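Local coordinates for protein adenosine kinase (Sinorhizobium meliloti, PDB 3UBO) that binds adenosine and ADP and, as a pfkB-family kinase, probably transfers the terminal phosphate of ATP to the 5'-hydroxyl of adenosine, at residues V16-R21 against T114-I119; N38-D43 against S128-L133; I32-M37 against D124-M129. All blocks are in the same frame, centred on the assembly; numbering follows the deposited sequence.

Interaction 1 of 3, residues V16-R21 against T114-I119. With ADN (adenosine), chain C.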
loop_
_atom_site.group_PDB
_atom_site.type_symbol
_atom_site.label_atom_id
_atom_site.label_comp_id
_atom_site.label_asym_id
_atom_site.label_seq_id
_atom_site.Cartn_x
_atom_site.Cartn_y
_atom_site.Cartn_z
ATOM N N VAL A 16 -9.157 -6.089 4.774
ATOM C CA VAL A 16 -8.190 -5.316 4.006
ATOM C C VAL A 16 -8.487 -3.812 4.078
ATOM O O VAL A 16 -9.659 -3.404 3.977
ATOM C CB VAL A 16 -7.993 -5.827 2.615
ATOM C CG1 VAL A 16 -6.881 -4.981 1.871
ATOM C CG2 VAL A 16 -7.623 -7.231 2.726
ATOM N N ASP A 17 -7.439 -3.036 4.365
ATOM C CA ASP A 17 -7.544 -1.589 4.605
ATOM C C ASP A 17 -7.304 -0.768 3.367
ATOM O O ASP A 17 -6.239 -0.892 2.689
ATOM C CB ASP A 17 -6.533 -1.138 5.673
ATOM C CG ASP A 17 -6.970 -1.514 7.047
ATOM O OD1 ASP A 17 -8.010 -2.175 7.080
ATOM O OD2 ASP A 17 -6.334 -1.198 8.074
ATOM N N ILE A 18 -8.262 0.115 3.111
ATOM C CA ILE A 18 -8.131 1.036 1.986
ATOM C C ILE A 18 -8.069 2.362 2.633
ATOM O O ILE A 18 -9.033 2.775 3.322
ATOM C CB ILE A 18 -9.322 0.947 1.005
ATOM C CG1 ILE A 18 -9.802 -0.526 0.989
ATOM C CG2 ILE A 18 -8.935 1.518 -0.338
ATOM C CD1 ILE A 18 -10.185 -1.030 -0.282
ATOM N N ILE A 19 -6.930 3.019 2.452
ATOM C CA ILE A 19 -6.590 4.137 3.265
ATOM C C ILE A 19 -6.289 5.387 2.410
ATOM O O ILE A 19 -5.590 5.268 1.374
ATOM C CB ILE A 19 -5.272 3.824 4.016
ATOM C CG1 ILE A 19 -5.349 2.521 4.820
ATOM C CG2 ILE A 19 -4.835 5.000 4.858
ATOM C CD1 ILE A 19 -3.928 1.782 4.924
ATOM N N ALA A 20 -6.727 6.565 2.882
ATOM C CA ALA A 20 -6.335 7.842 2.299
ATOM C C ALA A 20 -6.545 8.985 3.285
ATOM O O ALA A 20 -7.280 8.874 4.245
ATOM C CB ALA A 20 -7.109 8.151 0.946
ATOM N N ARG A 21 -5.864 10.083 3.033
ATOM C CA ARG A 21 -5.946 11.268 3.843
ATOM C C ARG A 21 -7.189 12.074 3.518
ATOM O O ARG A 21 -7.687 12.047 2.391
ATOM C CB ARG A 21 -4.737 12.062 3.472
ATOM C CG ARG A 21 -4.068 12.646 4.634
ATOM C CD ARG A 21 -2.648 12.174 4.743
ATOM N NE ARG A 21 -2.243 12.323 6.134
ATOM C CZ ARG A 21 -1.146 11.775 6.598
ATOM N NH1 ARG A 21 -0.347 11.071 5.769
ATOM N NH2 ARG A 21 -0.855 11.938 7.887
ATOM N N THR A 114 -14.344 -10.526 0.600
ATOM C CA THR A 114 -13.447 -10.262 1.694
ATOM C C THR A 114 -13.747 -8.914 2.377
ATOM O O THR A 114 -13.979 -7.889 1.738
ATOM C CB THR A 114 -12.025 -10.391 1.155
ATOM O OG1 THR A 114 -11.789 -11.761 0.797
ATOM C CG2 THR A 114 -10.982 -9.906 2.119
ATOM N N ALA A 115 -13.789 -8.917 3.692
ATOM C CA ALA A 115 -14.105 -7.696 4.402
ATOM C C ALA A 115 -13.129 -6.577 4.088
ATOM O O ALA A 115 -11.996 -6.853 3.763
ATOM C CB ALA A 115 -14.075 -7.934 5.851
ATOM N N ARG A 116 -13.579 -5.330 4.164
ATOM C CA ARG A 116 -12.716 -4.197 3.853
ATOM C C ARG A 116 -13.068 -3.000 4.722
ATOM O O ARG A 116 -14.208 -2.861 5.165
ATOM C CB ARG A 116 -12.830 -3.826 2.373
ATOM C CG ARG A 116 -14.096 -3.064 2.021
ATOM C CD ARG A 116 -13.962 -2.363 0.678
ATOM N NE ARG A 116 -15.127 -2.587 -0.174
ATOM C CZ ARG A 116 -15.551 -3.787 -0.559
ATOM N NH1 ARG A 116 -14.906 -4.877 -0.168
ATOM N NH2 ARG A 116 -16.620 -3.896 -1.336
ATOM N N SER A 117 -12.090 -2.134 4.967
ATOM C CA SER A 117 -12.331 -0.978 5.797
ATOM C C SER A 117 -11.788 0.289 5.152
ATOM O O SER A 117 -10.632 0.329 4.663
ATOM C CB SER A 117 -11.768 -1.212 7.188
ATOM O OG SER A 117 -12.002 -0.125 8.043
HETATM N N MSE A 118 -12.671 1.292 5.104
HETATM C CA MSE A 118 -12.380 2.590 4.479
HETATM C C MSE A 118 -11.781 3.397 5.555
HETATM O O MSE A 118 -12.509 3.874 6.419
HETATM C CB MSE A 118 -13.663 3.349 4.084
HETATM C CG MSE A 118 -14.534 2.870 2.912
HETATM SE SE MSE A 118 -13.742 1.762 1.475
HETATM C CE MSE A 118 -12.053 2.716 1.509
ATOM N N ILE A 119 -10.460 3.561 5.516
ATOM C CA ILE A 119 -9.778 4.274 6.587
ATOM C C ILE A 119 -9.296 5.666 6.184
ATOM O O ILE A 119 -8.392 5.801 5.363
ATOM C CB ILE A 119 -8.603 3.437 7.181
ATOM C CG1 ILE A 119 -9.110 2.082 7.727
ATOM C CG2 ILE A 119 -7.829 4.248 8.229
ATOM C CD1 ILE A 119 -8.051 1.155 8.363
HETATM O "O5'" ADN C . -6.801 -0.745 14.939
HETATM C "C5'" ADN C . -6.074 -0.943 13.669
HETATM C "C4'" ADN C . -6.811 -1.871 12.643
HETATM O "O4'" ADN C . -8.215 -1.995 12.895
HETATM C "C3'" ADN C . -6.732 -1.802 11.030
HETATM O "O3'" ADN C . -5.631 -2.217 10.258
HETATM C "C2'" ADN C . -8.078 -2.474 10.598
HETATM O "O2'" ADN C . -7.973 -3.523 9.612
HETATM C "C1'" ADN C . -8.636 -2.868 11.908
HETATM N N9 ADN C . -10.130 -2.839 11.897
HETATM C C8 ADN C . -11.058 -1.810 11.566
HETATM N N7 ADN C . -12.379 -2.242 11.861
HETATM C C5 ADN C . -12.256 -3.541 12.387
HETATM C C6 ADN C . -13.218 -4.487 12.836
HETATM N N6 ADN C . -14.625 -4.190 12.853
HETATM N N1 ADN C . -12.739 -5.757 13.324
HETATM C C2 ADN C . -11.336 -6.045 13.345
HETATM N N3 ADN C . -10.345 -5.132 12.907
HETATM C C4 ADN C . -10.843 -3.901 12.417
#

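Interaction 2 of 3, residues N38-D43 against S128-L133. With ADN (adenosine), chain C.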
loop_
_atom_site.group_PDB
_atom_site.type_symbol
_atom_site.label_atom_id
_atom_site.label_comp_id
_atom_site.label_asym_id
_atom_site.label_seq_id
_atom_site.Cartn_x
_atom_site.Cartn_y
_atom_site.Cartn_z
ATOM N N ASN A 38 -16.452 2.611 12.347
ATOM C CA ASN A 38 -17.819 2.742 11.874
ATOM C C ASN A 38 -18.210 1.528 11.051
ATOM O O ASN A 38 -17.468 1.092 10.170
ATOM C CB ASN A 38 -17.982 4.017 11.045
ATOM C CG ASN A 38 -17.486 5.251 11.773
ATOM O OD1 ASN A 38 -18.274 6.101 12.186
ATOM N ND2 ASN A 38 -16.171 5.356 11.931
ATOM N N LEU A 39 -19.379 0.985 11.351
ATOM C CA LEU A 39 -19.841 -0.203 10.721
ATOM C C LEU A 39 -20.769 0.174 9.628
ATOM O O LEU A 39 -21.679 0.932 9.826
ATOM C CB LEU A 39 -20.587 -1.025 11.727
ATOM C CG LEU A 39 -19.746 -2.033 12.463
ATOM C CD1 LEU A 39 -20.544 -2.490 13.594
ATOM C CD2 LEU A 39 -19.393 -3.163 11.576
ATOM N N ILE A 40 -20.528 -0.383 8.467
ATOM C CA ILE A 40 -21.239 0.001 7.273
ATOM C C ILE A 40 -21.652 -1.214 6.426
ATOM O O ILE A 40 -20.916 -2.234 6.343
ATOM C CB ILE A 40 -20.324 0.938 6.386
ATOM C CG1 ILE A 40 -19.216 0.130 5.699
ATOM C CG2 ILE A 40 -19.819 2.038 7.170
ATOM C CD1 ILE A 40 -18.192 0.946 4.952
ATOM N N ASN A 41 -22.795 -1.088 5.756
ATOM C CA ASN A 41 -23.147 -2.103 4.746
ATOM C C ASN A 41 -22.317 -1.940 3.486
ATOM O O ASN A 41 -21.494 -1.041 3.374
ATOM C CB ASN A 41 -24.635 -2.073 4.395
ATOM C CG ASN A 41 -25.100 -0.700 3.926
ATOM O OD1 ASN A 41 -24.342 0.067 3.308
ATOM N ND2 ASN A 41 -26.342 -0.361 4.256
ATOM N N ALA A 42 -22.557 -2.786 2.515
ATOM C CA ALA A 42 -21.764 -2.801 1.291
ATOM C C ALA A 42 -21.958 -1.590 0.391
ATOM O O ALA A 42 -21.051 -1.272 -0.390
ATOM C CB ALA A 42 -22.044 -4.080 0.458
ATOM N N ASP A 43 -23.175 -1.014 0.459
ATOM C CA ASP A 43 -23.614 0.146 -0.309
ATOM C C ASP A 43 -22.907 1.397 0.191
ATOM O O ASP A 43 -22.433 2.235 -0.615
ATOM C CB ASP A 43 -25.140 0.286 -0.199
ATOM C CG ASP A 43 -25.846 -0.865 -0.820
ATOM O OD1 ASP A 43 -25.704 -1.056 -2.056
ATOM O OD2 ASP A 43 -26.497 -1.633 -0.064
ATOM N N SER A 128 -10.060 7.291 11.158
ATOM C CA SER A 128 -11.512 7.045 11.296
ATOM C C SER A 128 -11.944 5.914 10.354
ATOM O O SER A 128 -11.718 5.978 9.132
ATOM C CB SER A 128 -12.331 8.329 11.088
ATOM O OG SER A 128 -11.923 9.312 12.010
HETATM N N MSE A 129 -12.496 4.842 10.919
HETATM C CA MSE A 129 -12.639 3.660 10.120
HETATM C C MSE A 129 -14.121 3.332 9.785
HETATM O O MSE A 129 -15.031 3.688 10.514
HETATM C CB MSE A 129 -11.914 2.501 10.768
HETATM C CG MSE A 129 -10.392 2.621 10.857
HETATM SE SE MSE A 129 -9.540 1.177 12.008
HETATM C CE MSE A 129 -10.746 1.616 13.559
ATOM N N ASN A 130 -14.343 2.670 8.663
ATOM C CA ASN A 130 -15.667 2.472 8.192
ATOM C C ASN A 130 -15.552 1.139 7.518
ATOM O O ASN A 130 -14.968 0.996 6.427
ATOM C CB ASN A 130 -16.030 3.562 7.182
ATOM C CG ASN A 130 -16.163 4.948 7.802
ATOM O OD1 ASN A 130 -17.203 5.277 8.402
ATOM N ND2 ASN A 130 -15.129 5.790 7.603
ATOM N N THR A 131 -16.110 0.145 8.200
ATOM C CA THR A 131 -15.778 -1.263 7.931
ATOM C C THR A 131 -16.985 -1.986 7.528
ATOM O O THR A 131 -18.012 -1.872 8.182
ATOM C CB THR A 131 -15.150 -1.956 9.182
ATOM O OG1 THR A 131 -13.933 -1.265 9.511
ATOM C CG2 THR A 131 -14.799 -3.360 8.873
ATOM N N TYR A 132 -16.857 -2.690 6.418
ATOM C CA TYR A 132 -17.909 -3.535 5.920
ATOM C C TYR A 132 -17.410 -4.971 6.170
ATOM O O TYR A 132 -16.347 -5.361 5.674
ATOM C CB TYR A 132 -18.237 -3.238 4.419
ATOM C CG TYR A 132 -18.893 -4.416 3.686
ATOM C CD1 TYR A 132 -20.176 -4.865 4.041
ATOM C CD2 TYR A 132 -18.216 -5.121 2.685
ATOM C CE1 TYR A 132 -20.772 -5.948 3.405
ATOM C CE2 TYR A 132 -18.801 -6.176 2.049
ATOM C CZ TYR A 132 -20.096 -6.602 2.404
ATOM O OH TYR A 132 -20.696 -7.704 1.767
ATOM N N LEU A 133 -18.187 -5.769 6.905
ATOM C CA LEU A 133 -17.685 -7.051 7.389
ATOM C C LEU A 133 -17.505 -8.156 6.347
ATOM O O LEU A 133 -16.700 -9.063 6.552
ATOM C CB LEU A 133 -18.514 -7.506 8.571
ATOM C CG LEU A 133 -18.306 -6.561 9.740
ATOM C CD1 LEU A 133 -19.450 -6.529 10.781
ATOM C CD2 LEU A 133 -16.972 -6.921 10.334
HETATM O "O5'" ADN C . -6.801 -0.745 14.939
HETATM C "C5'" ADN C . -6.074 -0.943 13.669
HETATM C "C4'" ADN C . -6.811 -1.871 12.643
HETATM O "O4'" ADN C . -8.215 -1.995 12.895
HETATM C "C3'" ADN C . -6.732 -1.802 11.030
HETATM O "O3'" ADN C . -5.631 -2.217 10.258
HETATM C "C2'" ADN C . -8.078 -2.474 10.598
HETATM O "O2'" ADN C . -7.973 -3.523 9.612
HETATM C "C1'" ADN C . -8.636 -2.868 11.908
HETATM N N9 ADN C . -10.130 -2.839 11.897
HETATM C C8 ADN C . -11.058 -1.810 11.566
HETATM N N7 ADN C . -12.379 -2.242 11.861
HETATM C C5 ADN C . -12.256 -3.541 12.387
HETATM C C6 ADN C . -13.218 -4.487 12.836
HETATM N N6 ADN C . -14.625 -4.190 12.853
HETATM N N1 ADN C . -12.739 -5.757 13.324
HETATM C C2 ADN C . -11.336 -6.045 13.345
HETATM N N3 ADN C . -10.345 -5.132 12.907
HETATM C C4 ADN C . -10.843 -3.901 12.417
#

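Interaction 3 of 3, residues I32-M37 against D124-M129. With ADN (adenosine), chain C.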
loop_
_atom_site.group_PDB
_atom_site.type_symbol
_atom_site.label_atom_id
_atom_site.label_comp_id
_atom_site.label_asym_id
_atom_site.label_seq_id
_atom_site.Cartn_x
_atom_site.Cartn_y
_atom_site.Cartn_z
ATOM N N ILE A 32 -19.116 10.483 9.641
ATOM C CA ILE A 32 -18.196 9.476 10.128
ATOM C C ILE A 32 -17.695 9.895 11.507
ATOM O O ILE A 32 -17.412 11.084 11.731
ATOM C CB ILE A 32 -16.968 9.451 9.267
ATOM C CG1 ILE A 32 -17.349 9.307 7.806
ATOM C CG2 ILE A 32 -15.948 8.455 9.791
ATOM C CD1 ILE A 32 -16.222 8.844 6.883
ATOM N N ILE A 33 -17.565 8.939 12.437
ATOM C CA ILE A 33 -17.073 9.295 13.805
ATOM C C ILE A 33 -15.552 9.383 13.824
ATOM O O ILE A 33 -14.867 8.444 13.420
ATOM C CB ILE A 33 -17.601 8.304 14.910
ATOM C CG1 ILE A 33 -19.089 8.044 14.666
ATOM C CG2 ILE A 33 -17.273 8.798 16.382
ATOM C CD1 ILE A 33 -19.637 7.155 15.665
ATOM N N LYS A 34 -15.013 10.522 14.222
ATOM C CA LYS A 34 -13.563 10.621 14.213
ATOM C C LYS A 34 -13.012 9.652 15.269
ATOM O O LYS A 34 -13.461 9.682 16.403
ATOM C CB LYS A 34 -13.133 12.035 14.511
ATOM C CG LYS A 34 -11.679 12.283 14.164
ATOM C CD LYS A 34 -11.203 13.682 14.428
ATOM C CE LYS A 34 -9.700 13.835 14.132
ATOM N NZ LYS A 34 -9.221 15.291 14.314
ATOM N N GLY A 35 -12.064 8.820 14.884
ATOM C CA GLY A 35 -11.370 7.969 15.813
ATOM C C GLY A 35 -11.932 6.584 15.931
ATOM O O GLY A 35 -11.240 5.659 16.287
ATOM N N ALA A 36 -13.199 6.450 15.613
ATOM C CA ALA A 36 -13.939 5.236 15.861
ATOM C C ALA A 36 -13.870 4.230 14.740
ATOM O O ALA A 36 -13.299 4.486 13.709
ATOM C CB ALA A 36 -15.362 5.592 16.114
HETATM N N MSE A 37 -14.486 3.085 14.953
HETATM C CA MSE A 37 -14.703 2.157 13.885
HETATM C C MSE A 37 -16.153 2.194 13.573
HETATM O O MSE A 37 -16.971 1.913 14.408
HETATM C CB MSE A 37 -14.430 0.746 14.294
HETATM C CG MSE A 37 -15.711 -0.008 14.298
HETATM SE SE MSE A 37 -15.937 -1.166 12.874
HETATM C CE MSE A 37 -16.682 -2.543 13.844
ATOM N N ASP A 124 -3.759 15.036 12.054
ATOM C CA ASP A 124 -3.251 14.702 13.375
ATOM C C ASP A 124 -2.866 13.239 13.528
ATOM O O ASP A 124 -2.407 12.840 14.584
ATOM C CB ASP A 124 -4.250 15.130 14.462
ATOM C CG ASP A 124 -5.675 14.702 14.164
ATOM O OD1 ASP A 124 -5.842 13.664 13.505
ATOM O OD2 ASP A 124 -6.616 15.383 14.604
ATOM N N GLY A 125 -3.083 12.416 12.503
ATOM C CA GLY A 125 -2.608 11.051 12.557
ATOM C C GLY A 125 -3.710 10.221 13.151
ATOM O O GLY A 125 -3.576 8.993 13.245
ATOM N N GLU A 126 -4.809 10.867 13.527
ATOM C CA GLU A 126 -6.001 10.150 13.952
ATOM C C GLU A 126 -6.534 9.390 12.746
ATOM O O GLU A 126 -6.248 9.755 11.606
ATOM C CB GLU A 126 -7.058 11.120 14.479
ATOM C CG GLU A 126 -7.165 11.159 15.995
ATOM C CD GLU A 126 -6.637 9.898 16.648
ATOM O OE1 GLU A 126 -7.318 8.854 16.570
ATOM O OE2 GLU A 126 -5.538 9.950 17.242
ATOM N N ARG A 127 -7.302 8.332 12.986
ATOM C CA ARG A 127 -7.762 7.522 11.918
ATOM C C ARG A 127 -9.221 7.223 12.195
ATOM O O ARG A 127 -9.594 6.970 13.326
ATOM C CB ARG A 127 -6.877 6.271 11.784
ATOM C CG ARG A 127 -6.720 5.436 13.041
ATOM C CD ARG A 127 -7.854 4.432 13.124
ATOM N NE ARG A 127 -7.780 3.470 14.245
ATOM C CZ ARG A 127 -8.566 3.471 15.322
ATOM N NH1 ARG A 127 -9.520 4.399 15.479
ATOM N NH2 ARG A 127 -8.371 2.541 16.247
ATOM N N SER A 128 -10.060 7.291 11.158
ATOM C CA SER A 128 -11.512 7.045 11.296
ATOM C C SER A 128 -11.944 5.914 10.354
ATOM O O SER A 128 -11.718 5.978 9.132
ATOM C CB SER A 128 -12.331 8.329 11.088
ATOM O OG SER A 128 -11.923 9.312 12.010
HETATM N N MSE A 129 -12.496 4.842 10.919
HETATM C CA MSE A 129 -12.639 3.660 10.120
HETATM C C MSE A 129 -14.121 3.332 9.785
HETATM O O MSE A 129 -15.031 3.688 10.514
HETATM C CB MSE A 129 -11.914 2.501 10.768
HETATM C CG MSE A 129 -10.392 2.621 10.857
HETATM SE SE MSE A 129 -9.540 1.177 12.008
HETATM C CE MSE A 129 -10.746 1.616 13.559
HETATM O "O5'" ADN C . -6.801 -0.745 14.939
HETATM C "C5'" ADN C . -6.074 -0.943 13.669
HETATM C "C4'" ADN C . -6.811 -1.871 12.643
HETATM O "O4'" ADN C . -8.215 -1.995 12.895
HETATM C "C3'" ADN C . -6.732 -1.802 11.030
HETATM O "O3'" ADN C . -5.631 -2.217 10.258
HETATM C "C2'" ADN C . -8.078 -2.474 10.598
HETATM O "O2'" ADN C . -7.973 -3.523 9.612
HETATM C "C1'" ADN C . -8.636 -2.868 11.908
HETATM N N9 ADN C . -10.130 -2.839 11.897
HETATM C C8 ADN C . -11.058 -1.810 11.566
HETATM N N7 ADN C . -12.379 -2.242 11.861
HETATM C C5 ADN C . -12.256 -3.541 12.387
HETATM C C6 ADN C . -13.218 -4.487 12.836
HETATM N N6 ADN C . -14.625 -4.190 12.853
HETATM N N1 ADN C . -12.739 -5.757 13.324
HETATM C C2 ADN C . -11.336 -6.045 13.345
HETATM N N3 ADN C . -10.345 -5.132 12.907
HETATM C C4 ADN C . -10.843 -3.901 12.417
#

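Interaction 1 of 3, residues V16-R21 against T114-I119
Thr-114 and Val-16 meet methyl to methyl, CG2 to CG2 at 4.3 Å, where a parallel strand pair begins in the mixed sheet that serves as the lid of the ribokinase-like (pfkB) fold. The hydroxyl of Thr-114 turns elsewhere, to Asp-86 and the backbone of Ala-84. One step on, Ala-115 O receives Val-16 N, the first rung of a parallel ladder. Arg-116 follows, its CD coming obliquely to within 4.1 Å of Ile-18 CD1 before the bent chain leads off. Ser-117 N donates to Val-16 O and Ser-117 O accepts Ile-18 N at 2.8 Å, while the Ser-117 hydroxyl pairs with Thr-131. The selenomethionine Met-118 runs beside Ile-18; bends at chi2 (-24°) and chi3 (-37°) fold its CE back against Ile-18 CB, on the face covered by helix 42-50. Ile-119 lies on the other face with Asp-17 and Ile-19, its CB 4.1 Å from Ile-19 CG1. On that face Asp-17 grips the ribose of adenosine with both carboxylate oxygens, one per hydroxyl: O2' donates to Asp-17 OD1 at 2.9 Å and O3' to Asp-17 OD2 at 2.5 Å.

Interaction 2 of 3, residues N38-D43 against S128-L133
Asn-38 and Asn-130 share a first torsion, chi1 -53° and -68°, that sets each CG beside its own backbone N; the two amides run side by side in the same direction, their planes 29° apart. From there Asn-38 ND2 reaches Met-129 O, a bond modelled very short, and the same carbonyl also accepts Asn-38 N at 2.6 Å, so two donors of one residue share it. This parallel pairing of an edge strand goes on through Thr-131 N to Asn-38 O and Ile-40 N to Thr-131 O, the last at 2.9 Å. Ala-42 CB sits over one face of the Tyr-132 ring, a CH-pi contact 3.9 Å from the ring centroid, while Ile-40 O lies at the ring edge. On the exposed side of the edge strand, Leu-39 CD2 touches Leu-133 CD1 at 3.5 Å. Thr-131 and Met-129 look instead into the adenosine pocket: Thr-131 OG1, bonded to Ser-117 OG, lies 3.0 Å from adenine N7, and Met-129 SE is 3.4 Å from C8. Asn-41 OD1 caps Arg-44 N at the start of helix 42-50, which packs on Asn-130 and Tyr-132, while strand 116-121 flanks 127-132 on its other side.

Interaction 3 of 3, residues I32-M37 against D124-M129
Ser-128 and Gly-35 form the close-fitting centre of this contact, where a type II turn from Ile-33 to Ala-36 leads into the edge strand of the lid sheet. The Ser-128 hydroxyl, placed beside its own backbone N by chi1 of -58°, accepts Gly-35 N at 2.9 Å, and its CB meets Ile-32 CG2 at 3.8 Å. Gly-35 has phi 95°, an angle that suits glycine in this position of the turn. A single parallel bridge follows: Met-129 N donates to Ala-36 O at 2.9 Å, and Met-37 CB packs on Met-129 CE at 3.9 Å. The same CE lies 3.4 Å above the centre of the Arg-127 guanidinium, backing one face of that flat group. Away from the turn the contact thins toward solvent. Lys-34 stretches out fully extended, crossing Glu-126 at about a right angle, and its NZ makes a salt bridge to the syn lone pair of Asp-124 OD2 at 2.6 Å, with Asp-24 as a second acidic partner. The other carboxylate oxygen, Asp-124 OD1, closes an Asx turn onto Glu-126 N. Two different chemistries thus meet. An exposed ion pair, probably weaker than a buried one, joins the turn to the loop before strand 127-132, whereas Arg-127 NH2 stands 3.9 Å from adenosine O5'. The Arg-127 side chain also comes within about 4 Å of ADP, by nearest approach. A cation near both ligands is consistent with a part in steadying phosphate charge near the acceptor hydroxyl.

From the N terminus, strand 16-21 opens the first long connection, which interaction 1 closes on strand 116-121 after 92 intervening residues. Within that span the chain enters 32-37 and then 38-43, whose partners lie beyond 119, so interactions 3 and 2 both cross interaction 1 rather than nest in it. They end on one strand, 127-132, sharing Ser-128 and Met-129, and are stitched to each other by Ile-33 N and Asn-38 OD1. Because 116-121 and 127-132 are antiparallel neighbours, the three contacts involve four adjacent strands of the lid sheet, from edge strand 37-39 to 16-21, and all touch the same adenosine.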